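Local coordinates for protein MIP07328p (Drosophila melanogaster, PDB 6FKK) that probably acts as a chemorepellent axon guidance cue that binds plexin-type semaphorin receptors, here represented by its extracellular sema domain and the PSI module after it, at residues 103-108 against 168-173; 67-72 against 81-86; 183-186 against 190-193; 151-156 against 164-169. One frame throughout, in Å; residues are numbered along the deposited sequence.

Contact 1: 103-108 against 168-173. With NAG (2-acetamido-2-deoxy-beta-D-glucopyranose), chain E.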
loop_
_atom_site.group_PDB
_atom_site.type_symbol
_atom_site.label_atom_id
_atom_site.label_comp_id
_atom_site.label_asym_id
_atom_site.label_seq_id
_atom_site.Cartn_x
_atom_site.Cartn_y
_atom_site.Cartn_z
ATOM N N ASN A 103 -21.746 -1.317 8.915
ATOM C CA ASN A 103 -23.046 -1.444 9.576
ATOM C C ASN A 103 -24.157 -0.795 8.747
ATOM O O ASN A 103 -24.895 0.071 9.220
ATOM C CB ASN A 103 -22.996 -0.864 10.993
ATOM C CG ASN A 103 -24.289 -1.072 11.761
ATOM O OD1 ASN A 103 -25.009 -2.045 11.536
ATOM N ND2 ASN A 103 -24.597 -0.147 12.663
ATOM N N SER A 104 -24.259 -1.221 7.489
ATOM C CA SER A 104 -25.320 -0.779 6.585
ATOM C C SER A 104 -25.376 0.744 6.502
ATOM O O SER A 104 -26.414 1.369 6.735
ATOM C CB SER A 104 -26.669 -1.358 7.014
ATOM O OG SER A 104 -26.602 -2.767 7.136
ATOM N N TYR A 105 -24.229 1.344 6.175
ATOM C CA TYR A 105 -24.088 2.796 6.074
ATOM C C TYR A 105 -24.462 3.493 7.380
ATOM O O TYR A 105 -25.001 4.603 7.377
ATOM C CB TYR A 105 -24.904 3.355 4.903
ATOM C CG TYR A 105 -24.331 2.999 3.547
ATOM C CD1 TYR A 105 -24.423 1.706 3.048
ATOM C CD2 TYR A 105 -23.698 3.958 2.765
ATOM C CE1 TYR A 105 -23.900 1.376 1.811
ATOM C CE2 TYR A 105 -23.173 3.639 1.525
ATOM C CZ TYR A 105 -23.276 2.346 1.053
ATOM O OH TYR A 105 -22.755 2.022 -0.179
ATOM N N LYS A 106 -24.183 2.838 8.504
ATOM C CA LYS A 106 -24.338 3.424 9.836
ATOM C C LYS A 106 -23.130 3.004 10.660
ATOM O O LYS A 106 -23.240 2.210 11.600
ATOM C CB LYS A 106 -25.650 2.975 10.482
ATOM C CG LYS A 106 -26.011 3.694 11.775
ATOM C CD LYS A 106 -27.290 3.124 12.375
ATOM C CE LYS A 106 -27.711 3.882 13.626
ATOM N NZ LYS A 106 -26.709 3.774 14.721
ATOM N N PRO A 107 -21.945 3.521 10.323
ATOM C CA PRO A 107 -20.708 2.961 10.883
ATOM C C PRO A 107 -20.621 3.134 12.394
ATOM O O PRO A 107 -20.966 4.182 12.943
ATOM C CB PRO A 107 -19.606 3.747 10.162
ATOM C CG PRO A 107 -20.260 5.012 9.727
ATOM C CD PRO A 107 -21.680 4.649 9.414
ATOM N N ARG A 108 -20.158 2.078 13.061
ATOM C CA ARG A 108 -19.999 2.055 14.508
ATOM C C ARG A 108 -18.651 1.435 14.845
ATOM O O ARG A 108 -18.052 0.724 14.034
ATOM C CB ARG A 108 -21.127 1.263 15.189
ATOM C CG ARG A 108 -22.532 1.649 14.749
ATOM C CD ARG A 108 -23.012 2.914 15.437
ATOM N NE ARG A 108 -23.247 2.698 16.861
ATOM C CZ ARG A 108 -23.817 3.589 17.666
ATOM N NH1 ARG A 108 -24.216 4.759 17.185
ATOM N NH2 ARG A 108 -23.993 3.310 18.950
ATOM N N ALA A 168 -17.094 11.429 5.746
ATOM C CA ALA A 168 -17.906 11.675 6.928
ATOM C C ALA A 168 -19.401 11.638 6.646
ATOM O O ALA A 168 -20.190 11.568 7.595
ATOM C CB ALA A 168 -17.543 13.030 7.550
ATOM N N ASP A 169 -19.810 11.674 5.382
ATOM C CA ASP A 169 -21.215 11.746 5.019
ATOM C C ASP A 169 -21.667 10.465 4.330
ATOM O O ASP A 169 -20.859 9.659 3.860
ATOM C CB ASP A 169 -21.491 12.952 4.111
ATOM C CG ASP A 169 -20.860 12.809 2.739
ATOM O OD1 ASP A 169 -19.723 12.297 2.658
ATOM O OD2 ASP A 169 -21.504 13.205 1.743
ATOM N N PHE A 170 -22.990 10.297 4.273
ATOM C CA PHE A 170 -23.575 9.103 3.674
ATOM C C PHE A 170 -23.463 9.119 2.154
ATOM O O PHE A 170 -23.390 8.054 1.529
ATOM C CB PHE A 170 -25.036 8.981 4.115
ATOM C CG PHE A 170 -25.856 8.041 3.284
ATOM C CD1 PHE A 170 -25.830 6.679 3.527
ATOM C CD2 PHE A 170 -26.676 8.523 2.277
ATOM C CE1 PHE A 170 -26.591 5.812 2.768
ATOM C CE2 PHE A 170 -27.437 7.661 1.514
ATOM C CZ PHE A 170 -27.394 6.304 1.759
ATOM N N SER A 171 -23.440 10.305 1.545
ATOM C CA SER A 171 -23.394 10.408 0.092
ATOM C C SER A 171 -21.998 10.189 -0.472
ATOM O O SER A 171 -21.866 9.913 -1.670
ATOM C CB SER A 171 -23.917 11.774 -0.353
ATOM O OG SER A 171 -25.180 12.054 0.226
ATOM N N GLY A 172 -20.961 10.303 0.353
ATOM C CA GLY A 172 -19.600 10.178 -0.125
ATOM C C GLY A 172 -19.007 11.448 -0.689
ATOM O O GLY A 172 -18.135 11.377 -1.563
ATOM N N GLY A 173 -19.446 12.612 -0.217
ATOM C CA GLY A 173 -18.962 13.867 -0.755
ATOM C C GLY A 173 -18.255 14.742 0.258
ATOM O O GLY A 173 -18.057 15.938 0.019
HETATM C C1 NAG E . -14.359 7.038 -1.538
HETATM C C2 NAG E . -15.755 7.055 -2.190
HETATM C C3 NAG E . -15.951 8.300 -3.058
HETATM C C4 NAG E . -15.594 9.563 -2.288
HETATM C C5 NAG E . -14.178 9.437 -1.745
HETATM C C6 NAG E . -13.747 10.636 -0.932
HETATM C C7 NAG E . -15.311 5.515 -4.073
HETATM C C8 NAG E . -15.711 4.225 -4.724
HETATM N N2 NAG E . -15.991 5.845 -2.965
HETATM O O3 NAG E . -17.308 8.362 -3.482
HETATM O O4 NAG E . -15.675 10.698 -3.143
HETATM O O5 NAG E . -14.108 8.294 -0.881
HETATM O O6 NAG E . -14.271 11.843 -1.468
HETATM O O7 NAG E . -14.414 6.219 -4.529
#
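Two irregular loops come together at Tyr105 and Phe170, whose CA atoms are 6.8 Å apart, and Tyr105 is the third in a row of residues with left-handed backbone conformation that begins at Asn103. The contact is small and apolar, Tyr105 CB included. Tyr105 points its CB toward the other loop, with CG anti to its own carbonyl carbon (chi1 -71°), and meets Phe170 along one flank of its ring: CD2 of Tyr105 lies 3.4 Å from CE1 of Phe170. The two side chains cross at about a right angle and the ring planes are inclined by 66°, an oblique pairing with centroids 5.3 Å apart. Tyr105 CB sits in the plane of the phenylalanine ring, at its edge. Each loop is braced internally. Asn103 ND2 donates to Lys106 O over 2.9 Å, and Asp169 OD2 receives the N-H of Gly173 on its syn lone pair, also at 2.9 Å. Within this turn, Gly172 O accepts a hydrogen bond from NAG O4 (3.0 Å). The contact thus joins the loop between strands 97-101 and 108-112 to the one between strands 161-165 and 175-178, while Ser104 and Tyr105 also pack on Cys72 of helix 66-74.

Contact 2: 67-72 against 81-86; sequences ADRELC and DCHNYL
Arg69 and His83 run side by side in the same direction, next to the Cys72-Cys82 disulfide that staples helix 66-74 to the loop following it in the sema domain. The cystine is the covalent centre of the contact. Cys72 SG stands anti to its backbone N (chi1 170°), which swings it off the helix to meet Cys82 SG at 2.0 Å, and the bridge has a left-handed twist (chi3 -86°). Cys82 is itself the middle of an inverse gamma turn, with CB facing the helix. One helical turn earlier, Arg69 extends through CD and bends there, so that its aliphatic part lies against the disulfide, CG 3.8 Å from Cys82 CB, and its guanidinium reaches the imidazole. NH2 of Arg69 sits over one face of the His83 ring, 3.2 Å from CE1, with the two planes turned 49° apart. The imidazole is held at both nitrogens, NE2 by Glu79 and ND1 by Asp44; these two carboxylates would probably favour a protonated ring and offset the nearby arginine. Through the bend of the Arg69 chain, NE comes within 3.2 Å of Cys82 O in a weak, bent hydrogen bond.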
loop_
_atom_site.group_PDB
_atom_site.type_symbol
_atom_site.label_atom_id
_atom_site.label_comp_id
_atom_site.label_asym_id
_atom_site.label_seq_id
_atom_site.Cartn_x
_atom_site.Cartn_y
_atom_site.Cartn_z
ATOM N N ALA A 67 -33.520 -3.019 11.984
ATOM C CA ALA A 67 -33.774 -1.583 11.948
ATOM C C ALA A 67 -32.698 -0.858 11.152
ATOM O O ALA A 67 -32.997 0.064 10.385
ATOM C CB ALA A 67 -33.860 -1.027 13.370
ATOM N N ASP A 68 -31.437 -1.267 11.314
ATOM C CA ASP A 68 -30.349 -0.621 10.586
ATOM C C ASP A 68 -30.395 -0.955 9.100
ATOM O O ASP A 68 -30.161 -0.083 8.255
ATOM C CB ASP A 68 -29.000 -1.027 11.182
ATOM C CG ASP A 68 -28.691 -0.307 12.482
ATOM O OD1 ASP A 68 -29.472 0.588 12.872
ATOM O OD2 ASP A 68 -27.665 -0.637 13.113
ATOM N N ARG A 69 -30.686 -2.213 8.760
ATOM C CA ARG A 69 -30.735 -2.596 7.353
ATOM C C ARG A 69 -31.941 -1.983 6.652
ATOM O O ARG A 69 -31.846 -1.573 5.489
ATOM C CB ARG A 69 -30.754 -4.118 7.218
ATOM C CG ARG A 69 -30.970 -4.604 5.793
ATOM C CD ARG A 69 -30.950 -6.115 5.722
ATOM N NE ARG A 69 -29.659 -6.650 6.140
ATOM C CZ ARG A 69 -29.403 -7.944 6.291
ATOM N NH1 ARG A 69 -30.351 -8.841 6.061
ATOM N NH2 ARG A 69 -28.198 -8.340 6.675
ATOM N N GLU A 70 -33.083 -1.916 7.341
ATOM C CA GLU A 70 -34.271 -1.307 6.749
ATOM C C GLU A 70 -34.017 0.152 6.391
ATOM O O GLU A 70 -34.253 0.572 5.253
ATOM C CB GLU A 70 -35.461 -1.431 7.699
ATOM C CG GLU A 70 -36.143 -2.789 7.666
ATOM C CD GLU A 70 -37.095 -2.987 8.828
ATOM O OE1 GLU A 70 -37.285 -2.034 9.612
ATOM O OE2 GLU A 70 -37.650 -4.099 8.961
ATOM N N LEU A 71 -33.524 0.941 7.351
ATOM C CA LEU A 71 -33.217 2.337 7.056
ATOM C C LEU A 71 -32.139 2.452 5.987
ATOM O O LEU A 71 -32.157 3.396 5.190
ATOM C CB LEU A 71 -32.804 3.080 8.331
ATOM C CG LEU A 71 -31.579 2.668 9.158
ATOM C CD1 LEU A 71 -30.282 3.272 8.622
ATOM C CD2 LEU A 71 -31.779 3.050 10.619
ATOM N N CYS A 72 -31.203 1.501 5.945
ATOM C CA CYS A 72 -30.209 1.486 4.876
ATOM C C CYS A 72 -30.871 1.274 3.521
ATOM O O CYS A 72 -30.589 1.998 2.558
ATOM C CB CYS A 72 -29.166 0.401 5.145
ATOM S SG CYS A 72 -28.042 0.076 3.762
ATOM N N ASP A 81 -25.127 -3.821 -0.183
ATOM C CA ASP A 81 -24.569 -2.695 0.554
ATOM C C ASP A 81 -25.047 -2.663 2.000
ATOM O O ASP A 81 -24.295 -2.243 2.887
ATOM C CB ASP A 81 -24.926 -1.384 -0.146
ATOM C CG ASP A 81 -23.954 -1.029 -1.255
ATOM O OD1 ASP A 81 -22.761 -1.388 -1.150
ATOM O OD2 ASP A 81 -24.386 -0.376 -2.227
ATOM N N CYS A 82 -26.278 -3.112 2.258
ATOM C CA CYS A 82 -26.867 -3.049 3.597
ATOM C C CYS A 82 -26.437 -4.270 4.412
ATOM O O CYS A 82 -27.226 -5.151 4.761
ATOM C CB CYS A 82 -28.381 -2.928 3.509
ATOM S SG CYS A 82 -28.944 -1.408 2.705
ATOM N N HIS A 83 -25.139 -4.305 4.710
ATOM C CA HIS A 83 -24.546 -5.294 5.596
ATOM C C HIS A 83 -23.517 -4.589 6.471
ATOM O O HIS A 83 -23.338 -3.370 6.395
ATOM C CB HIS A 83 -23.914 -6.449 4.810
ATOM C CG HIS A 83 -24.892 -7.504 4.393
ATOM N ND1 HIS A 83 -25.184 -8.598 5.177
ATOM C CD2 HIS A 83 -25.642 -7.632 3.273
ATOM C CE1 HIS A 83 -26.072 -9.356 4.560
ATOM N NE2 HIS A 83 -26.367 -8.792 3.402
ATOM N N ASN A 84 -22.834 -5.361 7.307
ATOM C CA ASN A 84 -21.828 -4.828 8.223
ATOM C C ASN A 84 -20.467 -5.379 7.805
ATOM O O ASN A 84 -20.036 -6.436 8.268
ATOM C CB ASN A 84 -22.155 -5.182 9.670
ATOM C CG ASN A 84 -21.203 -4.531 10.653
ATOM O OD1 ASN A 84 -20.612 -3.490 10.367
ATOM N ND2 ASN A 84 -21.048 -5.145 11.821
ATOM N N TYR A 85 -19.790 -4.649 6.922
ATOM C CA TYR A 85 -18.450 -5.014 6.477
ATOM C C TYR A 85 -17.443 -4.453 7.472
ATOM O O TYR A 85 -17.297 -3.233 7.597
ATOM C CB TYR A 85 -18.186 -4.487 5.069
ATOM C CG TYR A 85 -19.106 -5.061 4.015
ATOM C CD1 TYR A 85 -20.335 -4.474 3.741
ATOM C CD2 TYR A 85 -18.745 -6.191 3.292
ATOM C CE1 TYR A 85 -21.179 -4.998 2.781
ATOM C CE2 TYR A 85 -19.581 -6.720 2.328
ATOM C CZ TYR A 85 -20.797 -6.122 2.077
ATOM O OH TYR A 85 -21.631 -6.651 1.118
ATOM N N LEU A 86 -16.752 -5.339 8.184
ATOM C CA LEU A 86 -15.752 -4.900 9.148
ATOM C C LEU A 86 -14.504 -4.422 8.416
ATOM O O LEU A 86 -13.996 -5.106 7.521
ATOM C CB LEU A 86 -15.406 -6.032 10.118
ATOM C CG LEU A 86 -16.412 -6.282 11.245
ATOM C CD1 LEU A 86 -17.622 -7.070 10.760
ATOM C CD2 LEU A 86 -15.743 -6.988 12.413
#

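Contact 3: 183-186 against 190-193; sequences RTEQ and KQLN
The amide of Gln191 lies against CB and CG of Glu185, its CD 4.0 Å from Glu185 CG; the Glu185 carboxylate, its plane 63° from that of the amide, is directed away. A third flat group, the Arg183 guanidinium, has Gln186 CB over one face, 3.3 Å above the plane and offset toward the rim. They lie in the connection between strands 175-178 and 196-203 of the sema beta-propeller, where a glutamine side chain bridges back to a backbone amide only a few residues away. The extended chain of Gln191 beyond CG carries OE1 to the N-H of Glu185, 2.7 Å away and nearly straight at 161°; the donor is tilted somewhat from the carbonyl plane. Gln191 OE1 also rests 3.3 Å from Thr184 CB. The Glu185 carboxylate turns outward, its chain bent at chi2, and pairs with Lys359. Arg183 NE bonds Thr184 O over 2.8 Å, while its NH2 forms a salt bridge with Asp174. Thr184 OG1 binds Ile177 N of strand 175-178, and this buried hydroxyl also touches Leu192, whose CD1 approaches Thr184 OG1 to 3.7 Å.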
loop_
_atom_site.group_PDB
_atom_site.type_symbol
_atom_site.label_atom_id
_atom_site.label_comp_id
_atom_site.label_asym_id
_atom_site.label_seq_id
_atom_site.Cartn_x
_atom_site.Cartn_y
_atom_site.Cartn_z
ATOM N N ARG A 183 -9.726 17.494 12.220
ATOM C CA ARG A 183 -10.072 17.086 10.868
ATOM C C ARG A 183 -9.587 18.121 9.863
ATOM O O ARG A 183 -9.376 19.291 10.192
ATOM C CB ARG A 183 -11.584 16.886 10.704
ATOM C CG ARG A 183 -12.393 18.168 10.827
ATOM C CD ARG A 183 -13.760 18.016 10.181
ATOM N NE ARG A 183 -13.657 17.883 8.731
ATOM C CZ ARG A 183 -14.673 17.569 7.934
ATOM N NH1 ARG A 183 -15.876 17.348 8.445
ATOM N NH2 ARG A 183 -14.485 17.469 6.624
ATOM N N THR A 184 -9.420 17.666 8.625
ATOM C CA THR A 184 -9.123 18.564 7.524
ATOM C C THR A 184 -10.326 19.458 7.229
ATOM O O THR A 184 -11.467 19.146 7.583
ATOM C CB THR A 184 -8.738 17.773 6.276
ATOM O OG1 THR A 184 -9.737 16.777 6.016
ATOM C CG2 THR A 184 -7.394 17.095 6.474
ATOM N N GLU A 185 -10.054 20.582 6.570
ATOM C CA GLU A 185 -11.082 21.592 6.349
ATOM C C GLU A 185 -12.201 21.042 5.475
ATOM O O GLU A 185 -11.957 20.555 4.366
ATOM C CB GLU A 185 -10.466 22.838 5.713
ATOM C CG GLU A 185 -9.401 23.523 6.566
ATOM C CD GLU A 185 -9.953 24.117 7.853
ATOM O OE1 GLU A 185 -10.318 23.348 8.768
ATOM O OE2 GLU A 185 -10.022 25.361 7.951
ATOM N N GLN A 186 -13.426 21.127 5.982
ATOM C CA GLN A 186 -14.577 20.572 5.285
ATOM C C GLN A 186 -14.898 21.386 4.037
ATOM O O GLN A 186 -14.888 22.620 4.063
ATOM C CB GLN A 186 -15.783 20.540 6.222
ATOM C CG GLN A 186 -17.038 19.952 5.612
ATOM C CD GLN A 186 -18.238 20.056 6.535
ATOM O OE1 GLN A 186 -18.371 21.013 7.301
ATOM N NE2 GLN A 186 -19.116 19.067 6.469
ATOM N N LYS A 190 -8.512 22.531 -1.619
ATOM C CA LYS A 190 -7.063 22.705 -1.609
ATOM C C LYS A 190 -6.383 21.604 -0.804
ATOM O O LYS A 190 -5.286 21.157 -1.158
ATOM C CB LYS A 190 -6.697 24.086 -1.060
ATOM C CG LYS A 190 -6.878 25.217 -2.065
ATOM C CD LYS A 190 -6.343 26.541 -1.540
ATOM C CE LYS A 190 -7.192 27.071 -0.398
ATOM N NZ LYS A 190 -6.766 28.438 0.011
ATOM N N GLN A 191 -7.022 21.151 0.276
ATOM C CA GLN A 191 -6.458 20.066 1.073
ATOM C C GLN A 191 -6.792 18.705 0.475
ATOM O O GLN A 191 -5.913 17.848 0.332
ATOM C CB GLN A 191 -6.959 20.155 2.517
ATOM C CG GLN A 191 -6.353 21.296 3.317
ATOM C CD GLN A 191 -6.688 21.215 4.795
ATOM O OE1 GLN A 191 -7.720 20.666 5.180
ATOM N NE2 GLN A 191 -5.810 21.757 5.631
ATOM N N LEU A 192 -8.057 18.489 0.118
ATOM C CA LEU A 192 -8.502 17.216 -0.437
ATOM C C LEU A 192 -9.517 17.484 -1.537
ATOM O O LEU A 192 -10.448 18.268 -1.345
ATOM C CB LEU A 192 -9.115 16.325 0.650
ATOM C CG LEU A 192 -8.152 15.792 1.712
ATOM C CD1 LEU A 192 -8.915 15.124 2.843
ATOM C CD2 LEU A 192 -7.177 14.820 1.080
ATOM N N ASN A 193 -9.336 16.825 -2.684
ATOM C CA ASN A 193 -10.180 17.022 -3.866
ATOM C C ASN A 193 -10.586 15.651 -4.402
ATOM O O ASN A 193 -9.902 15.092 -5.265
ATOM C CB ASN A 193 -9.444 17.845 -4.921
ATOM C CG ASN A 193 -10.374 18.420 -5.970
ATOM O OD1 ASN A 193 -11.483 17.925 -6.176
ATOM N ND2 ASN A 193 -9.925 19.474 -6.642
#

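Contact 4: 151-156 against 164-169; sequences HNSTYA and SATVAD. With NAG (2-acetamido-2-deoxy-beta-D-glucopyranose), chain E.
Thr154 and Ala165 form a hydrogen-bonded pair at the open end of the beta hairpin made by strands 154-158 and 161-165, part of the sema beta-propeller; beyond them the contact opens out toward an N-linked glycan. In the tightly packed part the two residues exchange backbone bonds, Thr154 N to Ala165 O at 3.3 Å and Ala165 N to Thr154 O at 3.1 Å. Their side chains share one face of the hairpin, against Phe197 of strand 196-203. The next pair, Tyr155 with Ser164, is non-hydrogen-bonded and its side chains lie on the other face; Tyr155 turns its ring away from the partner strand to bond Tyr89 O, and Ser164 OG reaches Gly143 O.

On the far side of Thr154, Ser153 still packs closely, its CB 3.6 Å from Thr166 CB; the chains separate only beyond this pair, where the second turns a corner at Thr166. His151 is exposed and poorly ordered. Between these diverging ends sits the sugar. Asn152 carries CG between its backbone N and carbonyl carbon (chi1 64°), a turn that aims the amide across toward Val167, and ND2 is joined covalently to NAG C1. The sugar then leans along the second segment, its C6 lying 3.5 Å from Val167 CG1.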
loop_
_atom_site.group_PDB
_atom_site.type_symbol
_atom_site.label_atom_id
_atom_site.label_comp_id
_atom_site.label_asym_id
_atom_site.label_seq_id
_atom_site.Cartn_x
_atom_site.Cartn_y
_atom_site.Cartn_z
ATOM N N HIS A 151 -13.027 -0.002 -1.315
ATOM C CA HIS A 151 -11.663 0.145 -0.806
ATOM C C HIS A 151 -11.071 1.494 -1.226
ATOM O O HIS A 151 -10.049 1.583 -1.906
ATOM C CB HIS A 151 -10.796 -1.015 -1.282
ATOM C CG HIS A 151 -11.369 -2.367 -0.983
ATOM N ND1 HIS A 151 -11.320 -2.936 0.273
ATOM C CD2 HIS A 151 -11.996 -3.265 -1.778
ATOM C CE1 HIS A 151 -11.897 -4.123 0.238
ATOM N NE2 HIS A 151 -12.316 -4.348 -0.994
ATOM N N ASN A 152 -11.747 2.562 -0.802
ATOM C CA ASN A 152 -11.312 3.927 -1.066
ATOM C C ASN A 152 -10.677 4.594 0.148
ATOM O O ASN A 152 -10.147 5.702 0.016
ATOM C CB ASN A 152 -12.499 4.781 -1.541
ATOM C CG ASN A 152 -13.571 4.927 -0.474
ATOM O OD1 ASN A 152 -13.675 4.086 0.418
ATOM N ND2 ASN A 152 -14.371 5.991 -0.548
ATOM N N SER A 153 -10.712 3.951 1.316
ATOM C CA SER A 153 -10.320 4.576 2.571
ATOM C C SER A 153 -9.370 3.670 3.344
ATOM O O SER A 153 -9.384 2.446 3.184
ATOM C CB SER A 153 -11.550 4.901 3.432
ATOM O OG SER A 153 -12.289 3.730 3.734
ATOM N N THR A 154 -8.550 4.287 4.197
ATOM C CA THR A 154 -7.534 3.579 4.966
ATOM C C THR A 154 -7.457 4.179 6.366
ATOM O O THR A 154 -8.153 5.147 6.691
ATOM C CB THR A 154 -6.170 3.639 4.268
ATOM O OG1 THR A 154 -5.259 2.742 4.917
ATOM C CG2 THR A 154 -5.606 5.054 4.325
ATOM N N TYR A 155 -6.598 3.600 7.203
ATOM C CA TYR A 155 -6.443 4.062 8.575
ATOM C C TYR A 155 -5.079 3.627 9.089
ATOM O O TYR A 155 -4.353 2.875 8.435
ATOM C CB TYR A 155 -7.557 3.522 9.478
ATOM C CG TYR A 155 -7.440 2.042 9.773
ATOM C CD1 TYR A 155 -7.917 1.096 8.877
ATOM C CD2 TYR A 155 -6.851 1.591 10.949
ATOM C CE1 TYR A 155 -7.810 -0.258 9.143
ATOM C CE2 TYR A 155 -6.740 0.240 11.222
ATOM C CZ TYR A 155 -7.221 -0.681 10.316
ATOM O OH TYR A 155 -7.113 -2.028 10.584
ATOM N N ALA A 156 -4.748 4.102 10.290
ATOM C CA ALA A 156 -3.497 3.738 10.945
ATOM C C ALA A 156 -3.613 4.059 12.427
ATOM O O ALA A 156 -3.965 5.185 12.792
ATOM C CB ALA A 156 -2.309 4.481 10.327
ATOM N N SER A 164 -7.762 8.164 10.837
ATOM C CA SER A 164 -8.648 7.665 9.794
ATOM C C SER A 164 -8.704 8.636 8.621
ATOM O O SER A 164 -8.665 9.856 8.806
ATOM C CB SER A 164 -10.057 7.439 10.346
ATOM O OG SER A 164 -10.924 6.931 9.345
ATOM N N ALA A 165 -8.799 8.080 7.415
ATOM C CA ALA A 165 -8.986 8.851 6.189
ATOM C C ALA A 165 -10.141 8.222 5.420
ATOM O O ALA A 165 -9.989 7.136 4.857
ATOM C CB ALA A 165 -7.719 8.872 5.341
ATOM N N THR A 166 -11.290 8.896 5.391
ATOM C CA THR A 166 -12.480 8.317 4.780
ATOM C C THR A 166 -13.445 9.451 4.433
ATOM O O THR A 166 -13.016 10.586 4.201
ATOM C CB THR A 166 -13.082 7.258 5.728
ATOM O OG1 THR A 166 -14.331 6.783 5.204
ATOM C CG2 THR A 166 -13.297 7.842 7.113
ATOM N N VAL A 167 -14.735 9.135 4.373
ATOM C CA VAL A 167 -15.786 10.126 4.191
ATOM C C VAL A 167 -16.584 10.226 5.480
ATOM O O VAL A 167 -16.747 9.247 6.216
ATOM C CB VAL A 167 -16.712 9.780 3.010
ATOM C CG1 VAL A 167 -16.044 10.121 1.701
ATOM C CG2 VAL A 167 -17.081 8.312 3.054
ATOM N N ALA A 168 -17.094 11.429 5.746
ATOM C CA ALA A 168 -17.906 11.675 6.928
ATOM C C ALA A 168 -19.401 11.638 6.646
ATOM O O ALA A 168 -20.190 11.568 7.595
ATOM C CB ALA A 168 -17.543 13.030 7.550
ATOM N N ASP A 169 -19.810 11.674 5.382
ATOM C CA ASP A 169 -21.215 11.746 5.019
ATOM C C ASP A 169 -21.667 10.465 4.330
ATOM O O ASP A 169 -20.859 9.659 3.860
ATOM C CB ASP A 169 -21.491 12.952 4.111
ATOM C CG ASP A 169 -20.860 12.809 2.739
ATOM O OD1 ASP A 169 -19.723 12.297 2.658
ATOM O OD2 ASP A 169 -21.504 13.205 1.743
HETATM C C1 NAG E . -14.359 7.038 -1.538
HETATM C C2 NAG E . -15.755 7.055 -2.190
HETATM C C3 NAG E . -15.951 8.300 -3.058
HETATM C C4 NAG E . -15.594 9.563 -2.288
HETATM C C5 NAG E . -14.178 9.437 -1.745
HETATM C C6 NAG E . -13.747 10.636 -0.932
HETATM C C7 NAG E . -15.311 5.515 -4.073
HETATM C C8 NAG E . -15.711 4.225 -4.724
HETATM N N2 NAG E . -15.991 5.845 -2.965
HETATM O O3 NAG E . -17.308 8.362 -3.482
HETATM O O4 NAG E . -15.675 10.698 -3.143
HETATM O O5 NAG E . -14.108 8.294 -0.881
HETATM O O6 NAG E . -14.271 11.843 -1.468
HETATM O O7 NAG E . -14.414 6.219 -4.529
#

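In the fold
All four contacts lie within the sema domain, in the region before strand 196-203. Contact 2 closes before contact 1 opens, contact 4 lies within the span of contact 1 and ends on the same stretch, and contact 3 follows. Contact 1 touches contact 2, with centres 10 Å apart, through a probable hydrogen bond from Ser104 N to His83 O. Contacts 1 and 4 share Ala168, Asp169 and the glycan on Asn152, their centres 11 Å apart. Contact 3 lies about 13 Å from contact 4 between centres and does not touch it. Of the four, only contact 1 links loops of two successive propeller sheets, 86-140 and 154-178; the others stay within a single connection or hairpin.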